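Local coordinates for ABC transporter, substrate-binding protein (Clostridium perfringens, PDB 4EDP) that probably captures a small solute outside the cell and delivers it to the membrane subunits of an ABC importer, at residues A[100-112]-A[125-137]. Sequence-based numbering, arbitrary orientation.
Sequences GVEAGIFDKLDYS and KSTVEAGYGPAYT. With ACT (acetate ion), chain H.
The carbonyl oxygen of Gly131 is gripped twice: Leu109 N donates to Gly131 O at 2.9 Å, nearly in line with the C=O bond, and a water that also donates to Leu109 O binds it as well. Gly131 follows helix 125-130 and has positive phi, a backbone shape that suits a residue without a side chain.

One residue on, the Tyr132 carbonyl takes the phenol of Tyr111, with OH 2.6 Å from Tyr132 O. A tyrosine is long enough to carry its hydroxyl across to that backbone oxygen, while Pro134 CB and CD lie against the same OH. Val128 CG1 sits over the centre of the Tyr111 ring, 3.7 Å above its plane, in a CH-pi contact; it stands anti to the backbone N (chi1 177°), which places this methyl over the ring.

The Tyr132 ring is clamped in turn. Val101 CG1 lies above the middle of one face, 3.4 Å from the plane, a branched side chain suiting a flat partner; the root of Lys108, CA and CB, lies off-centre over the opposite face. At its edge the Tyr132 hydroxyl donates to an acetate, probably from the crystallisation liquor, which Lys271 also binds. Leu109 CD1 lies 3.9 Å from Pro134 CD, the two buried apolar side chains crossing at about a right angle.

Within one lobe of the solute-binding protein fold, the contact ties the loop leaving helix 94-103, which turns off through a Schellman motif at Gly104, to the link between helix 125-130 and strand 135-145. Strand 262-269 lies beside both segments, and helix 276-286 packs against Leu109 and Pro134 through Tyr280 and Ile283.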
# COMPACT_ATOMS: atom_id res chain seq x y z
N GLY A 100 -4.27 -9.84 -11.40
CA GLY A 100 -4.35 -9.62 -12.84
C GLY A 100 -3.21 -10.32 -13.55
O GLY A 100 -3.39 -10.94 -14.60
N VAL A 101 -2.01 -10.24 -12.97
CA VAL A 101 -0.85 -10.92 -13.54
C VAL A 101 -1.17 -12.41 -13.64
O VAL A 101 -0.98 -13.03 -14.69
CB VAL A 101 0.44 -10.71 -12.70
CG1 VAL A 101 1.54 -11.67 -13.15
CG2 VAL A 101 0.92 -9.27 -12.76
N GLU A 102 -1.66 -12.97 -12.54
CA GLU A 102 -2.02 -14.39 -12.47
C GLU A 102 -3.09 -14.76 -13.51
O GLU A 102 -3.08 -15.87 -14.07
CB GLU A 102 -2.54 -14.70 -11.06
CG GLU A 102 -3.04 -16.12 -10.83
CD GLU A 102 -1.94 -17.15 -10.89
OE1 GLU A 102 -0.77 -16.77 -10.69
OE2 GLU A 102 -2.26 -18.34 -11.11
N ALA A 103 -4.01 -13.84 -13.76
CA ALA A 103 -5.10 -14.05 -14.71
C ALA A 103 -4.65 -13.95 -16.17
O ALA A 103 -5.39 -14.35 -17.08
CB ALA A 103 -6.21 -13.05 -14.44
N GLY A 104 -3.46 -13.42 -16.39
CA GLY A 104 -2.90 -13.30 -17.73
C GLY A 104 -3.34 -12.06 -18.48
O GLY A 104 -3.28 -12.03 -19.71
N ILE A 105 -3.75 -11.04 -17.73
CA ILE A 105 -4.25 -9.78 -18.28
C ILE A 105 -3.20 -8.74 -18.62
O ILE A 105 -3.44 -7.86 -19.45
CB ILE A 105 -5.16 -9.08 -17.25
CG1 ILE A 105 -6.24 -10.04 -16.76
CG2 ILE A 105 -5.77 -7.80 -17.83
CD1 ILE A 105 -7.03 -10.66 -17.88
N PHE A 106 -2.03 -8.85 -17.99
CA PHE A 106 -0.98 -7.85 -18.14
C PHE A 106 0.30 -8.38 -18.78
O PHE A 106 0.66 -9.54 -18.60
CB PHE A 106 -0.59 -7.28 -16.77
CG PHE A 106 -1.75 -6.71 -15.98
CD1 PHE A 106 -2.65 -5.85 -16.58
CD2 PHE A 106 -1.86 -6.95 -14.62
CE1 PHE A 106 -3.69 -5.31 -15.86
CE2 PHE A 106 -2.91 -6.39 -13.89
CZ PHE A 106 -3.82 -5.57 -14.51
N ASP A 107 0.99 -7.51 -19.49
CA ASP A 107 2.24 -7.90 -20.11
C ASP A 107 3.45 -7.89 -19.19
O ASP A 107 3.57 -7.03 -18.32
CB ASP A 107 2.65 -6.88 -21.19
CG ASP A 107 2.06 -7.15 -22.55
OD1 ASP A 107 1.36 -8.17 -22.76
OD2 ASP A 107 2.37 -6.33 -23.44
N LYS A 108 4.36 -8.85 -19.38
CA LYS A 108 5.63 -8.85 -18.65
C LYS A 108 6.35 -7.70 -19.38
O LYS A 108 6.44 -7.71 -20.60
CB LYS A 108 6.36 -10.18 -18.79
CG LYS A 108 7.63 -10.30 -17.94
CD LYS A 108 8.34 -11.61 -18.23
CE LYS A 108 9.63 -11.78 -17.42
NZ LYS A 108 9.38 -11.96 -15.97
N LEU A 109 6.86 -6.73 -18.63
CA LEU A 109 7.44 -5.53 -19.25
C LEU A 109 8.90 -5.54 -19.65
O LEU A 109 9.74 -6.13 -18.98
CB LEU A 109 7.20 -4.34 -18.34
CG LEU A 109 5.74 -4.03 -17.97
CD1 LEU A 109 5.71 -2.76 -17.11
CD2 LEU A 109 4.86 -3.87 -19.22
N ASP A 110 9.17 -4.87 -20.77
CA ASP A 110 10.52 -4.70 -21.26
C ASP A 110 11.02 -3.42 -20.61
O ASP A 110 10.73 -2.32 -21.06
CB ASP A 110 10.53 -4.59 -22.78
CG ASP A 110 11.90 -4.33 -23.34
OD1 ASP A 110 12.87 -4.20 -22.56
OD2 ASP A 110 12.00 -4.26 -24.58
N TYR A 111 11.76 -3.57 -19.52
CA TYR A 111 12.26 -2.41 -18.79
C TYR A 111 13.31 -1.58 -19.54
O TYR A 111 13.69 -0.50 -19.06
CB TYR A 111 12.71 -2.79 -17.36
CG TYR A 111 11.55 -2.87 -16.40
CD1 TYR A 111 10.83 -4.05 -16.23
CD2 TYR A 111 11.12 -1.74 -15.71
CE1 TYR A 111 9.74 -4.10 -15.37
CE2 TYR A 111 10.07 -1.79 -14.85
CZ TYR A 111 9.36 -2.96 -14.69
OH TYR A 111 8.30 -2.96 -13.80
N SER A 112 13.76 -2.05 -20.69
CA SER A 112 14.70 -1.25 -21.48
C SER A 112 13.95 -0.01 -22.01
O SER A 112 14.57 0.97 -22.42
CB SER A 112 15.33 -2.05 -22.63
OG SER A 112 14.41 -2.33 -23.67
N LYS A 125 12.03 -1.41 -6.13
CA LYS A 125 12.59 -2.22 -7.21
C LYS A 125 12.19 -3.70 -7.11
O LYS A 125 12.32 -4.44 -8.07
CB LYS A 125 14.09 -2.02 -7.36
CG LYS A 125 14.42 -0.73 -8.10
CD LYS A 125 15.91 -0.45 -8.14
CE LYS A 125 16.22 0.75 -9.04
NZ LYS A 125 17.66 1.14 -9.02
N SER A 126 11.68 -4.12 -5.96
CA SER A 126 11.16 -5.48 -5.86
C SER A 126 10.04 -5.71 -6.93
O SER A 126 9.88 -6.82 -7.44
CB SER A 126 10.62 -5.75 -4.45
OG SER A 126 9.52 -4.90 -4.16
N THR A 127 9.27 -4.67 -7.27
CA THR A 127 8.23 -4.83 -8.28
C THR A 127 8.85 -4.95 -9.68
O THR A 127 8.29 -5.60 -10.54
CB THR A 127 7.18 -3.69 -8.23
OG1 THR A 127 7.81 -2.44 -8.50
CG2 THR A 127 6.56 -3.64 -6.84
N VAL A 128 9.97 -4.27 -9.92
CA VAL A 128 10.67 -4.37 -11.21
C VAL A 128 11.21 -5.81 -11.38
O VAL A 128 11.08 -6.43 -12.45
CB VAL A 128 11.82 -3.36 -11.29
CG1 VAL A 128 12.59 -3.53 -12.60
CG2 VAL A 128 11.29 -1.92 -11.16
N GLU A 129 11.80 -6.34 -10.31
CA GLU A 129 12.34 -7.69 -10.33
C GLU A 129 11.23 -8.71 -10.60
O GLU A 129 11.48 -9.75 -11.22
CB GLU A 129 13.08 -7.98 -9.01
CG GLU A 129 13.65 -9.39 -8.93
CD GLU A 129 14.44 -9.67 -7.67
OE1 GLU A 129 14.94 -8.72 -7.02
OE2 GLU A 129 14.58 -10.86 -7.33
N ALA A 130 10.01 -8.42 -10.14
CA ALA A 130 8.86 -9.31 -10.35
C ALA A 130 8.53 -9.40 -11.84
O ALA A 130 8.01 -10.42 -12.31
CB ALA A 130 7.66 -8.90 -9.52
N GLY A 131 8.84 -8.33 -12.57
CA GLY A 131 8.73 -8.34 -14.02
C GLY A 131 7.52 -7.75 -14.70
O GLY A 131 7.51 -7.59 -15.92
N TYR A 132 6.48 -7.45 -13.93
CA TYR A 132 5.29 -6.84 -14.47
C TYR A 132 5.28 -5.34 -14.12
O TYR A 132 6.35 -4.71 -14.08
CB TYR A 132 4.04 -7.61 -14.02
CG TYR A 132 4.02 -9.01 -14.61
CD1 TYR A 132 4.74 -10.04 -14.01
CD2 TYR A 132 3.30 -9.29 -15.76
CE1 TYR A 132 4.75 -11.31 -14.57
CE2 TYR A 132 3.31 -10.56 -16.32
CZ TYR A 132 4.03 -11.57 -15.70
OH TYR A 132 4.03 -12.84 -16.25
N GLY A 133 4.11 -4.75 -13.90
CA GLY A 133 4.02 -3.34 -13.63
C GLY A 133 4.78 -2.85 -12.42
O GLY A 133 4.73 -3.48 -11.38
N PRO A 134 5.46 -1.71 -12.55
CA PRO A 134 6.23 -1.22 -11.40
C PRO A 134 5.41 -0.42 -10.41
O PRO A 134 4.34 0.13 -10.77
CB PRO A 134 7.24 -0.27 -12.06
CG PRO A 134 6.52 0.28 -13.24
CD PRO A 134 5.60 -0.84 -13.72
N ALA A 135 5.88 -0.36 -9.17
CA ALA A 135 5.25 0.53 -8.18
C ALA A 135 5.52 1.96 -8.62
O ALA A 135 6.62 2.26 -9.03
CB ALA A 135 5.87 0.35 -6.80
N TYR A 136 4.52 2.84 -8.51
CA TYR A 136 4.71 4.27 -8.79
C TYR A 136 4.58 5.08 -7.48
O TYR A 136 4.87 6.29 -7.45
CB TYR A 136 3.70 4.80 -9.85
CG TYR A 136 2.28 4.79 -9.35
CD1 TYR A 136 1.51 3.63 -9.43
CD2 TYR A 136 1.73 5.90 -8.72
CE1 TYR A 136 0.23 3.59 -8.93
CE2 TYR A 136 0.44 5.87 -8.22
CZ TYR A 136 -0.30 4.72 -8.33
OH TYR A 136 -1.58 4.67 -7.82
N THR A 137 4.08 4.44 -6.42
CA THR A 137 3.95 5.08 -5.12
C THR A 137 4.00 3.98 -4.07
O THR A 137 3.84 2.78 -4.39
CB THR A 137 2.64 5.90 -4.98
OG1 THR A 137 2.69 6.72 -3.81
CG2 THR A 137 1.40 4.96 -4.89
C ACT H . 1.33 -14.14 -17.80
O ACT H . 2.24 -13.33 -18.09
OXT ACT H . 0.56 -14.43 -18.74
CH3 ACT H . 1.16 -14.72 -16.42
O HOH W 1 10.06 -8.06 -16.96